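Local coordinates for protein histidine--tRNA ligase (Staphylococcus aureus, PDB 1QE0) that charges tRNA(His) with L-histidine at the expense of ATP, releasing AMP and diphosphate, and works as a homodimer of the class II synthetase family, at residues T46-R51 against G81-V86; K93-P98 against D297-T302; S138-V143 against K232-Q237; A145-I150 against F267-D272. All blocks are in the same frame, centred on the assembly; numbering follows the deposited sequence.

How the contacts relate
From the N terminus, contact 1 closes first, bringing the turn after strand 43-45 onto the start of helix 82-91 across a loop of about thirty residues. Contact 2 opens just beyond that helix and closes nearly two hundred residues later, where the chain enters strand 302-309. Contacts 3 and 4 are nested inside this long loop and cross each other: helix 137-153 gives one segment to each, meeting helix 231-245 in contact 3 and strand 265-272 in contact 4. Contacts 1 and 2 touch through a salt bridge between Arg51 and Asp297; contacts 3 and 4 have adjoining segments on helix 137-153 and no other touch.

Contact 1. Residues T46-R51 against G81-V86; sequences TDLFAR and GTAAVV
Leu48 reaches from a short, weakly bonded helical turn onto the first turn of helix 82-91, where it lies against Ala83. Its CB sets out toward the opposite helix but is still 5.1 Å from Ala83 CB. The next atom makes the contact: with CG anti to the backbone N (chi1 177°), Leu48 CG comes to 3.8 Å from Ala83 CB. The two branches then spread over the backbone beyond that methyl. Leu48 CD1 rests 3.6 Å from Ala83 O, and Leu48 CD2 lies against the Ala83-Ala84 peptide, 4.0 Å from Ala84 N. A methyl group is no conventional hydrogen-bond donor, so these count as van der Waals contacts. Leucine suits the place because its two methyls can settle on one peptide group of the helix, and alanine because a single methyl lets that backbone come close, with Leu48 CA and Ala83 CA 6.8 Å apart.

The joint belongs to the class II catalytic domain: residues 46-51 directly follow strand 43-45, and Gly81 leads out of the loop containing Arg78 and Glu80 into helix 82-91. Glu80 OE2 accepts a hydrogen bond from Ala83 N at the start of that helix.

Phe49 supplies the second hydrophobic contact. Its ring comes obliquely to the same methyl, Phe49 CE1 lying 4.0 Å from Ala83 CB, while Leu48 CD2 sits above one ring face, offset toward the rim. Ala83 CB is therefore shared by two neighbouring large side chains. Phe49 also packs on Arg78 and Glu44, and Leu48 touches Ile2 of the second subunit.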
loop_
_atom_site.group_PDB
_atom_site.type_symbol
_atom_site.label_atom_id
_atom_site.label_comp_id
_atom_site.label_asym_id
_atom_site.label_seq_id
_atom_site.Cartn_x
_atom_site.Cartn_y
_atom_site.Cartn_z
ATOM N N THR A 46 10.949 6.072 21.031
ATOM C CA THR A 46 10.560 5.023 21.938
ATOM C C THR A 46 9.507 5.553 22.887
ATOM O O THR A 46 8.540 4.870 23.201
ATOM C CB THR A 46 11.761 4.537 22.754
ATOM O OG1 THR A 46 12.770 4.042 21.858
ATOM C CG2 THR A 46 11.343 3.427 23.706
ATOM N N ASP A 47 9.656 6.809 23.272
ATOM C CA ASP A 47 8.734 7.450 24.193
ATOM C C ASP A 47 7.267 7.532 23.756
ATOM O O ASP A 47 6.420 7.913 24.552
ATOM C CB ASP A 47 9.282 8.829 24.594
ATOM C CG ASP A 47 10.550 8.734 25.460
ATOM O OD1 ASP A 47 10.577 9.383 26.526
ATOM O OD2 ASP A 47 11.517 8.019 25.090
ATOM N N LEU A 48 6.957 7.170 22.515
ATOM C CA LEU A 48 5.571 7.206 22.056
ATOM C C LEU A 48 4.915 5.899 22.454
ATOM O O LEU A 48 3.779 5.853 22.939
ATOM C CB LEU A 48 5.507 7.363 20.537
ATOM C CG LEU A 48 4.150 7.361 19.838
ATOM C CD1 LEU A 48 3.334 8.547 20.212
ATOM C CD2 LEU A 48 4.397 7.387 18.387
ATOM N N PHE A 49 5.663 4.826 22.253
ATOM C CA PHE A 49 5.195 3.488 22.565
ATOM C C PHE A 49 5.432 3.143 24.034
ATOM O O PHE A 49 4.976 2.108 24.533
ATOM C CB PHE A 49 5.890 2.498 21.637
ATOM C CG PHE A 49 5.728 2.840 20.192
ATOM C CD1 PHE A 49 4.472 2.763 19.584
ATOM C CD2 PHE A 49 6.807 3.291 19.448
ATOM C CE1 PHE A 49 4.296 3.132 18.252
ATOM C CE2 PHE A 49 6.638 3.664 18.109
ATOM C CZ PHE A 49 5.379 3.586 17.511
ATOM N N ALA A 50 6.161 4.013 24.722
ATOM C CA ALA A 50 6.456 3.846 26.141
ATOM C C ALA A 50 5.143 4.010 26.941
ATOM O O ALA A 50 4.901 3.286 27.909
ATOM C CB ALA A 50 7.508 4.917 26.582
ATOM N N ARG A 51 4.276 4.893 26.451
ATOM C CA ARG A 51 3.010 5.247 27.090
ATOM C C ARG A 51 2.128 4.100 27.569
ATOM O O ARG A 51 2.421 2.951 27.178
ATOM C CB ARG A 51 2.196 6.143 26.147
ATOM C CG ARG A 51 2.957 7.325 25.610
ATOM C CD ARG A 51 3.410 8.190 26.727
ATOM N NE ARG A 51 3.039 9.565 26.487
ATOM C CZ ARG A 51 3.892 10.500 26.121
ATOM N NH1 ARG A 51 5.168 10.199 25.962
ATOM N NH2 ARG A 51 3.460 11.732 25.899
ATOM N N GLY A 81 0.050 0.942 14.349
ATOM C CA GLY A 81 -0.110 2.280 13.814
ATOM C C GLY A 81 -0.992 3.322 14.487
ATOM O O GLY A 81 -1.089 4.448 13.988
ATOM N N THR A 82 -1.623 3.025 15.611
ATOM C CA THR A 82 -2.490 4.023 16.216
ATOM C C THR A 82 -1.771 5.185 16.897
ATOM O O THR A 82 -2.103 6.344 16.675
ATOM C CB THR A 82 -3.420 3.380 17.184
ATOM O OG1 THR A 82 -3.897 2.163 16.610
ATOM C CG2 THR A 82 -4.582 4.305 17.471
ATOM N N ALA A 83 -0.778 4.873 17.712
ATOM C CA ALA A 83 -0.020 5.881 18.418
ATOM C C ALA A 83 0.648 6.826 17.459
ATOM O O ALA A 83 0.768 8.010 17.746
ATOM C CB ALA A 83 0.999 5.235 19.272
ATOM N N ALA A 84 1.134 6.296 16.337
ATOM C CA ALA A 84 1.784 7.133 15.321
ATOM C C ALA A 84 0.752 7.978 14.580
ATOM O O ALA A 84 1.018 9.126 14.260
ATOM C CB ALA A 84 2.560 6.312 14.376
ATOM N N VAL A 85 -0.434 7.440 14.314
ATOM C CA VAL A 85 -1.432 8.281 13.672
ATOM C C VAL A 85 -1.746 9.400 14.677
ATOM O O VAL A 85 -1.837 10.556 14.301
ATOM C CB VAL A 85 -2.719 7.509 13.276
ATOM C CG1 VAL A 85 -3.826 8.481 12.861
ATOM C CG2 VAL A 85 -2.437 6.612 12.102
ATOM N N VAL A 86 -1.826 9.074 15.963
ATOM C CA VAL A 86 -2.104 10.087 16.984
ATOM C C VAL A 86 -0.935 11.070 17.125
ATOM O O VAL A 86 -1.129 12.286 17.228
ATOM C CB VAL A 86 -2.461 9.431 18.344
ATOM C CG1 VAL A 86 -2.382 10.424 19.488
ATOM C CG2 VAL A 86 -3.849 8.825 18.244
#

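Contact 2. Residues K93-P98 against D297-T302; sequences KMQGNP and DGPSET
Gln95 lays its whole side chain, from CB to the amide, against the outer corner of the Pro299 ring. The side chains cross at about a right angle, and the ring atom that does most of the touching is Pro299 CG. The amide comes nearest to it, with Gln95 CD 3.7 Å and Gln95 NE2 3.8 Å from Pro299 CG. Gln95 CG is set between the backbone N and the carbonyl carbon (chi1 51°), and a second bend at chi2 (-85°) folds the amide back over the proline. Glu301 adds a looser approach from its carboxylate, with Glu301 OE2 4.1 Å from Gln95 CB. No hydrogen bond crosses between the segments; glutamine suits this partly exposed place because its flexible chain and flat amide can both lie against the proline ring.

One shell further out, Tyr89 of helix 82-91 touches both Gln95 and Glu301. That helix ends in a Schellman motif, with Lys93 at positive phi as its C-prime residue, and the chain then turns through residues 93-98 toward strand 102-111, the first strand of class II motif 2. Residues 297-302 lead in turn into strand 302-309, which with helix 310-319 forms motif 3.

The turn is held by a backbone bond of 2.7 Å from Asn97 N to Met94 O. Gln100 NE2 binds Asn97 O, and in the other segment Ser300 OG is hydrogen-bonded to Glu294 OE2. Met94 packs on Leu12 of the second subunit, and Pro98 on Arg377 of that subunit.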
loop_
_atom_site.group_PDB
_atom_site.type_symbol
_atom_site.label_atom_id
_atom_site.label_comp_id
_atom_site.label_asym_id
_atom_site.label_seq_id
_atom_site.Cartn_x
_atom_site.Cartn_y
_atom_site.Cartn_z
ATOM N N LYS A 93 -1.207 19.430 14.393
ATOM C CA LYS A 93 -2.334 20.207 14.869
ATOM C C LYS A 93 -3.595 19.997 14.006
ATOM O O LYS A 93 -4.221 20.955 13.533
ATOM C CB LYS A 93 -1.903 21.675 14.918
ATOM C CG LYS A 93 -0.701 21.883 15.842
ATOM C CD LYS A 93 -0.132 23.291 15.742
ATOM C CE LYS A 93 0.453 23.782 17.079
ATOM N NZ LYS A 93 1.548 22.923 17.616
ATOM N N MET A 94 -4.002 18.735 13.872
ATOM C CA MET A 94 -5.167 18.384 13.060
ATOM C C MET A 94 -6.489 18.728 13.737
ATOM O O MET A 94 -7.516 18.909 13.079
ATOM C CB MET A 94 -5.128 16.900 12.680
ATOM C CG MET A 94 -3.924 16.526 11.845
ATOM S SD MET A 94 -3.885 14.847 11.292
ATOM C CE MET A 94 -2.361 14.861 10.410
ATOM N N GLN A 95 -6.444 18.871 15.056
ATOM C CA GLN A 95 -7.634 19.203 15.821
ATOM C C GLN A 95 -8.201 20.507 15.340
ATOM O O GLN A 95 -9.377 20.764 15.468
ATOM C CB GLN A 95 -7.314 19.321 17.313
ATOM C CG GLN A 95 -6.135 20.231 17.654
ATOM C CD GLN A 95 -4.759 19.550 17.577
ATOM O OE1 GLN A 95 -3.766 20.166 17.821
ATOM N NE2 GLN A 95 -4.712 18.307 17.215
ATOM N N GLY A 96 -7.356 21.333 14.770
ATOM C CA GLY A 96 -7.829 22.611 14.308
ATOM C C GLY A 96 -8.215 22.590 12.856
ATOM O O GLY A 96 -8.471 23.627 12.253
ATOM N N ASN A 97 -8.219 21.414 12.263
ATOM C CA ASN A 97 -8.588 21.317 10.871
ATOM C C ASN A 97 -10.041 21.682 10.653
ATOM O O ASN A 97 -10.917 21.286 11.413
ATOM C CB ASN A 97 -8.376 19.902 10.399
ATOM C CG ASN A 97 -7.398 19.834 9.293
ATOM O OD1 ASN A 97 -6.242 19.404 9.481
ATOM N ND2 ASN A 97 -7.810 20.336 8.127
ATOM N N PRO A 98 -10.328 22.443 9.605
ATOM C CA PRO A 98 -11.708 22.817 9.336
ATOM C C PRO A 98 -12.523 21.579 8.983
ATOM O O PRO A 98 -13.695 21.517 9.295
ATOM C CB PRO A 98 -11.570 23.741 8.149
ATOM C CG PRO A 98 -10.437 23.170 7.429
ATOM C CD PRO A 98 -9.447 22.926 8.542
ATOM N N ASP A 297 -0.073 13.466 24.870
ATOM C CA ASP A 297 0.061 14.924 24.997
ATOM C C ASP A 297 -0.807 15.675 23.991
ATOM O O ASP A 297 -0.337 16.621 23.367
ATOM C CB ASP A 297 1.510 15.383 24.817
ATOM C CG ASP A 297 2.489 14.662 25.724
ATOM O OD1 ASP A 297 3.694 14.843 25.494
ATOM O OD2 ASP A 297 2.089 13.921 26.647
ATOM N N GLY A 298 -2.068 15.284 23.838
ATOM C CA GLY A 298 -2.920 15.964 22.880
ATOM C C GLY A 298 -4.277 16.295 23.450
ATOM O O GLY A 298 -4.515 15.986 24.625
ATOM N N PRO A 299 -5.201 16.866 22.637
ATOM C CA PRO A 299 -6.578 17.289 22.930
ATOM C C PRO A 299 -7.414 16.171 23.509
ATOM O O PRO A 299 -6.984 15.031 23.533
ATOM C CB PRO A 299 -7.115 17.656 21.555
ATOM C CG PRO A 299 -5.930 18.103 20.821
ATOM C CD PRO A 299 -4.920 17.050 21.204
ATOM N N SER A 300 -8.630 16.469 23.953
ATOM C CA SER A 300 -9.475 15.411 24.496
ATOM C C SER A 300 -10.370 14.819 23.420
ATOM O O SER A 300 -11.474 14.349 23.723
ATOM C CB SER A 300 -10.340 15.926 25.636
ATOM O OG SER A 300 -9.536 16.444 26.661
ATOM N N GLU A 301 -9.914 14.843 22.173
ATOM C CA GLU A 301 -10.701 14.292 21.094
ATOM C C GLU A 301 -11.136 12.863 21.338
ATOM O O GLU A 301 -10.453 12.094 22.017
ATOM C CB GLU A 301 -9.922 14.325 19.799
ATOM C CG GLU A 301 -9.576 15.698 19.338
ATOM C CD GLU A 301 -10.785 16.546 19.088
ATOM O OE1 GLU A 301 -11.872 15.964 18.872
ATOM O OE2 GLU A 301 -10.631 17.795 19.104
ATOM N N THR A 302 -12.323 12.554 20.823
ATOM C CA THR A 302 -12.924 11.227 20.884
ATOM C C THR A 302 -12.520 10.570 19.573
ATOM O O THR A 302 -12.126 11.262 18.639
ATOM C CB THR A 302 -14.477 11.297 20.969
ATOM O OG1 THR A 302 -14.966 12.538 20.421
ATOM C CG2 THR A 302 -14.921 11.181 22.388
#

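Contact 3. Residues S138-V143 against K232-Q237; sequences SVDAEV and KAYYEQ
Tyr234 and Asp140 carry this contact, and its centre is a single hydrogen bond: Tyr234 OH donates to Asp140 OD2 at 2.7 Å. The oxygen lies in the plane of the phenol ring, at its edge, whereas the hydroxyl meets the carboxylate from above, 57° out of its plane. Tyrosine suits the place because its long, rigid ring delivers a donor from one helix to the other; CG anti to the backbone N (chi1 -172°) carries that reach toward Asp140.

Ionic and further polar partners share the same carboxylate. Asp140 OD2 also forms a salt bridge with Arg288 NH1, the stronger of its polar ties, and Asp140 OD1 is hydrogen-bonded to Thr265 OG1. Both oxygens of this buried acid are thus engaged, and the arginine would be expected to keep the carboxylate ionised.

Van der Waals contact is slight. Asp140 OD1 lies obliquely to the ring, 3.5 Å from Tyr234 CE1, with the carboxylate and ring planes 56° apart. The ring itself stacks with His264.

The contact links helix 137-153 to helix 231-245, both from the part of the chain between motifs 2 and 3. Asp140 is also tied to the strands of the catalytic sheet: Arg288 on strand 280-290, Thr265 at the start of strand 265-272 and Ile304 on strand 302-309.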
loop_
_atom_site.group_PDB
_atom_site.type_symbol
_atom_site.label_atom_id
_atom_site.label_comp_id
_atom_site.label_asym_id
_atom_site.label_seq_id
_atom_site.Cartn_x
_atom_site.Cartn_y
_atom_site.Cartn_z
ATOM N N SER A 138 -23.750 7.463 14.520
ATOM C CA SER A 138 -23.711 7.314 13.085
ATOM C C SER A 138 -22.298 7.112 12.582
ATOM O O SER A 138 -22.118 6.533 11.520
ATOM C CB SER A 138 -24.338 8.513 12.408
ATOM O OG SER A 138 -23.634 9.680 12.775
ATOM N N VAL A 139 -21.294 7.582 13.321
ATOM C CA VAL A 139 -19.884 7.403 12.902
ATOM C C VAL A 139 -19.483 5.952 13.127
ATOM O O VAL A 139 -18.864 5.318 12.276
ATOM C CB VAL A 139 -18.893 8.266 13.706
ATOM C CG1 VAL A 139 -17.508 8.107 13.118
ATOM C CG2 VAL A 139 -19.302 9.707 13.667
ATOM N N ASP A 140 -19.820 5.465 14.316
ATOM C CA ASP A 140 -19.577 4.099 14.721
ATOM C C ASP A 140 -20.174 3.198 13.668
ATOM O O ASP A 140 -19.486 2.335 13.122
ATOM C CB ASP A 140 -20.279 3.826 16.045
ATOM C CG ASP A 140 -19.544 4.397 17.216
ATOM O OD1 ASP A 140 -19.406 3.672 18.211
ATOM O OD2 ASP A 140 -19.089 5.553 17.147
ATOM N N ALA A 141 -21.453 3.405 13.364
ATOM C CA ALA A 141 -22.111 2.593 12.351
ATOM C C ALA A 141 -21.298 2.623 11.051
ATOM O O ALA A 141 -21.058 1.572 10.460
ATOM C CB ALA A 141 -23.539 3.055 12.109
ATOM N N GLU A 142 -20.802 3.797 10.654
ATOM C CA GLU A 142 -20.015 3.896 9.417
ATOM C C GLU A 142 -18.771 3.019 9.440
ATOM O O GLU A 142 -18.448 2.392 8.410
ATOM C CB GLU A 142 -19.582 5.328 9.127
ATOM C CG GLU A 142 -18.678 5.440 7.920
ATOM C CD GLU A 142 -18.071 6.814 7.791
ATOM O OE1 GLU A 142 -16.963 7.010 8.340
ATOM O OE2 GLU A 142 -18.693 7.690 7.147
ATOM N N VAL A 143 -18.070 2.975 10.586
ATOM C CA VAL A 143 -16.894 2.146 10.643
ATOM C C VAL A 143 -17.237 0.686 10.739
ATOM O O VAL A 143 -16.466 -0.141 10.255
ATOM C CB VAL A 143 -15.875 2.525 11.709
ATOM C CG1 VAL A 143 -15.882 4.016 11.993
ATOM C CG2 VAL A 143 -16.008 1.682 12.909
ATOM N N LYS A 232 -26.185 3.906 27.371
ATOM C CA LYS A 232 -27.104 2.833 26.993
ATOM C C LYS A 232 -27.936 3.189 25.787
ATOM O O LYS A 232 -28.584 2.315 25.238
ATOM C CB LYS A 232 -28.037 2.478 28.158
ATOM C CG LYS A 232 -28.817 1.180 28.001
ATOM C CD LYS A 232 -29.225 0.619 29.379
ATOM C CE LYS A 232 -30.157 1.577 30.147
ATOM N NZ LYS A 232 -30.661 1.047 31.464
ATOM N N ALA A 233 -27.953 4.473 25.417
ATOM C CA ALA A 233 -28.706 4.941 24.257
ATOM C C ALA A 233 -27.787 5.109 23.079
ATOM O O ALA A 233 -28.235 5.082 21.935
ATOM C CB ALA A 233 -29.388 6.223 24.552
ATOM N N TYR A 234 -26.509 5.363 23.346
ATOM C CA TYR A 234 -25.538 5.481 22.262
ATOM C C TYR A 234 -25.489 4.075 21.661
ATOM O O TYR A 234 -25.752 3.883 20.468
ATOM C CB TYR A 234 -24.166 5.867 22.812
ATOM C CG TYR A 234 -23.124 6.210 21.769
ATOM C CD1 TYR A 234 -22.847 5.357 20.695
ATOM C CD2 TYR A 234 -22.404 7.377 21.870
ATOM C CE1 TYR A 234 -21.878 5.676 19.760
ATOM C CE2 TYR A 234 -21.440 7.700 20.935
ATOM C CZ TYR A 234 -21.183 6.858 19.887
ATOM O OH TYR A 234 -20.254 7.259 18.959
ATOM N N TYR A 235 -25.245 3.097 22.533
ATOM C CA TYR A 235 -25.158 1.705 22.153
ATOM C C TYR A 235 -26.424 1.261 21.458
ATOM O O TYR A 235 -26.363 0.533 20.460
ATOM C CB TYR A 235 -24.887 0.826 23.374
ATOM C CG TYR A 235 -24.777 -0.660 23.055
ATOM C CD1 TYR A 235 -25.436 -1.611 23.834
ATOM C CD2 TYR A 235 -24.004 -1.118 21.977
ATOM C CE1 TYR A 235 -25.328 -2.966 23.560
ATOM C CE2 TYR A 235 -23.891 -2.477 21.703
ATOM C CZ TYR A 235 -24.546 -3.384 22.501
ATOM O OH TYR A 235 -24.345 -4.716 22.278
ATOM N N GLU A 236 -27.573 1.684 21.969
ATOM C CA GLU A 236 -28.818 1.282 21.327
ATOM C C GLU A 236 -28.933 1.923 19.957
ATOM O O GLU A 236 -29.578 1.368 19.085
ATOM C CB GLU A 236 -30.075 1.621 22.146
ATOM C CG GLU A 236 -30.175 1.080 23.582
ATOM C CD GLU A 236 -29.917 -0.419 23.769
ATOM O OE1 GLU A 236 -28.989 -0.761 24.560
ATOM O OE2 GLU A 236 -30.666 -1.241 23.176
ATOM N N GLN A 237 -28.353 3.108 19.773
ATOM C CA GLN A 237 -28.398 3.775 18.475
ATOM C C GLN A 237 -27.466 3.069 17.499
ATOM O O GLN A 237 -27.838 2.849 16.341
ATOM C CB GLN A 237 -28.011 5.239 18.589
ATOM C CG GLN A 237 -28.233 6.005 17.292
ATOM C CD GLN A 237 -29.613 5.748 16.711
ATOM O OE1 GLN A 237 -29.760 5.417 15.536
ATOM N NE2 GLN A 237 -30.634 5.873 17.548
#

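Contact 4. Residues A145-I150 against F267-D272; sequences AMVMHI and FELMMD
Val147 sets CG1 between its backbone N and carbonyl carbon (chi1 59°), and Phe267 turns its ring the same way (chi1 75°); approaching from opposite directions, the two meet. Val147 CG1 lies 3.6 Å from Phe267 CE2, obliquely to the ring. The other branch, Val147 CG2, faces Leu269 CD1 at 4.0 Å as these side chains slide past each other. Leu269 CD1 also reaches the helix backbone, 3.5 Å from Val147 O.

Helix 137-153 here packs on the largely antiparallel sheet of the class II catalytic domain. The helix and strand 265-272 run nearly parallel, their local axes 20° apart and 9.9 Å at closest approach. Phe267 and Leu269, two residues apart on the strand, both point toward the helix, while Glu268 between them points away. Short, branched valine fits between the phenylalanine and the leucine, and all three of these apolar side chains are buried.

Met148 contributes its flexible thioether, with Met148 SD 4.4 Å from Leu269 CG, and packs as well on Leu161 of strand 159-165. Val147 in turn touches Cys284 of strand 280-290, while His149 stacks on His354 of the second subunit.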
loop_
_atom_site.group_PDB
_atom_site.type_symbol
_atom_site.label_atom_id
_atom_site.label_comp_id
_atom_site.label_asym_id
_atom_site.label_seq_id
_atom_site.Cartn_x
_atom_site.Cartn_y
_atom_site.Cartn_z
ATOM N N ALA A 145 -20.057 -0.779 9.374
ATOM C CA ALA A 145 -20.558 -1.155 8.074
ATOM C C ALA A 145 -19.331 -1.357 7.163
ATOM O O ALA A 145 -19.311 -2.260 6.310
ATOM C CB ALA A 145 -21.425 -0.055 7.547
ATOM N N MET A 146 -18.297 -0.532 7.374
ATOM C CA MET A 146 -17.053 -0.593 6.597
ATOM C C MET A 146 -16.269 -1.890 6.863
ATOM O O MET A 146 -15.907 -2.603 5.916
ATOM C CB MET A 146 -16.164 0.627 6.917
ATOM C CG MET A 146 -14.825 0.654 6.185
ATOM S SD MET A 146 -13.623 1.749 6.983
ATOM C CE MET A 146 -14.185 3.255 6.462
ATOM N N VAL A 147 -16.011 -2.195 8.143
ATOM C CA VAL A 147 -15.253 -3.387 8.486
ATOM C C VAL A 147 -15.969 -4.594 7.893
ATOM O O VAL A 147 -15.330 -5.562 7.512
ATOM C CB VAL A 147 -14.992 -3.513 10.015
ATOM C CG1 VAL A 147 -16.272 -3.561 10.769
ATOM C CG2 VAL A 147 -14.179 -4.758 10.323
ATOM N N MET A 148 -17.284 -4.488 7.711
ATOM C CA MET A 148 -18.052 -5.575 7.128
ATOM C C MET A 148 -17.870 -5.533 5.621
ATOM O O MET A 148 -17.660 -6.562 4.960
ATOM C CB MET A 148 -19.520 -5.400 7.454
ATOM C CG MET A 148 -20.238 -6.700 7.565
ATOM S SD MET A 148 -19.724 -7.525 9.055
ATOM C CE MET A 148 -21.168 -8.471 9.350
ATOM N N HIS A 149 -17.930 -4.327 5.078
ATOM C CA HIS A 149 -17.786 -4.127 3.659
ATOM C C HIS A 149 -16.421 -4.644 3.185
ATOM O O HIS A 149 -16.342 -5.395 2.212
ATOM C CB HIS A 149 -17.967 -2.648 3.338
ATOM C CG HIS A 149 -18.178 -2.332 1.897
ATOM N ND1 HIS A 149 -18.285 -1.070 1.392
ATOM C CD2 HIS A 149 -18.274 -3.155 0.810
ATOM C CE1 HIS A 149 -18.434 -1.094 0.091
ATOM N NE2 HIS A 149 -18.427 -2.351 -0.292
ATOM N N ILE A 150 -15.347 -4.271 3.873
ATOM C CA ILE A 150 -14.005 -4.700 3.455
ATOM C C ILE A 150 -13.956 -6.189 3.148
ATOM O O ILE A 150 -13.724 -6.588 1.997
ATOM C CB ILE A 150 -12.930 -4.346 4.517
ATOM C CG1 ILE A 150 -12.646 -2.849 4.459
ATOM C CG2 ILE A 150 -11.654 -5.155 4.306
ATOM C CD1 ILE A 150 -11.971 -2.310 5.696
ATOM N N PHE A 267 -15.784 -3.975 19.112
ATOM C CA PHE A 267 -16.209 -5.008 18.202
ATOM C C PHE A 267 -15.059 -5.877 17.738
ATOM O O PHE A 267 -13.885 -5.551 17.949
ATOM C CB PHE A 267 -16.973 -4.422 17.013
ATOM C CG PHE A 267 -16.102 -3.749 16.005
ATOM C CD1 PHE A 267 -15.703 -2.427 16.186
ATOM C CD2 PHE A 267 -15.625 -4.461 14.895
ATOM C CE1 PHE A 267 -14.840 -1.815 15.283
ATOM C CE2 PHE A 267 -14.754 -3.859 13.976
ATOM C CZ PHE A 267 -14.362 -2.539 14.177
ATOM N N GLU A 268 -15.427 -6.989 17.104
ATOM C CA GLU A 268 -14.492 -7.956 16.591
ATOM C C GLU A 268 -15.233 -8.627 15.471
ATOM O O GLU A 268 -16.424 -8.889 15.620
ATOM C CB GLU A 268 -14.183 -8.952 17.671
ATOM C CG GLU A 268 -12.732 -8.954 17.969
ATOM C CD GLU A 268 -12.364 -9.847 19.123
ATOM O OE1 GLU A 268 -11.505 -9.416 19.927
ATOM O OE2 GLU A 268 -12.913 -10.973 19.221
ATOM N N LEU A 269 -14.589 -8.772 14.311
ATOM C CA LEU A 269 -15.214 -9.421 13.161
ATOM C C LEU A 269 -14.618 -10.798 13.215
ATOM O O LEU A 269 -13.405 -10.948 13.442
ATOM C CB LEU A 269 -14.807 -8.776 11.836
ATOM C CG LEU A 269 -15.855 -8.795 10.710
ATOM C CD1 LEU A 269 -15.269 -8.449 9.400
ATOM C CD2 LEU A 269 -16.488 -10.115 10.584
ATOM N N MET A 270 -15.450 -11.819 13.082
ATOM C CA MET A 270 -14.886 -13.147 13.125
ATOM C C MET A 270 -15.322 -14.075 12.017
ATOM O O MET A 270 -16.333 -13.864 11.342
ATOM C CB MET A 270 -14.995 -13.788 14.520
ATOM C CG MET A 270 -15.711 -12.960 15.572
ATOM S SD MET A 270 -15.261 -13.483 17.226
ATOM C CE MET A 270 -13.557 -13.064 17.217
ATOM N N MET A 271 -14.408 -14.997 11.745
ATOM C CA MET A 271 -14.517 -15.995 10.709
ATOM C C MET A 271 -14.685 -17.337 11.348
ATOM O O MET A 271 -13.907 -17.748 12.229
ATOM C CB MET A 271 -13.219 -15.974 9.882
ATOM C CG MET A 271 -12.820 -17.248 9.116
ATOM S SD MET A 271 -13.302 -17.257 7.365
ATOM C CE MET A 271 -13.529 -15.553 7.043
ATOM N N ASP A 272 -15.759 -17.982 10.940
ATOM C CA ASP A 272 -16.060 -19.313 11.397
ATOM C C ASP A 272 -15.419 -20.184 10.320
ATOM O O ASP A 272 -15.867 -20.178 9.159
ATOM C CB ASP A 272 -17.579 -19.555 11.399
ATOM C CG ASP A 272 -18.309 -18.772 12.475
ATOM O OD1 ASP A 272 -19.393 -18.213 12.165
ATOM O OD2 ASP A 272 -17.812 -18.748 13.626
#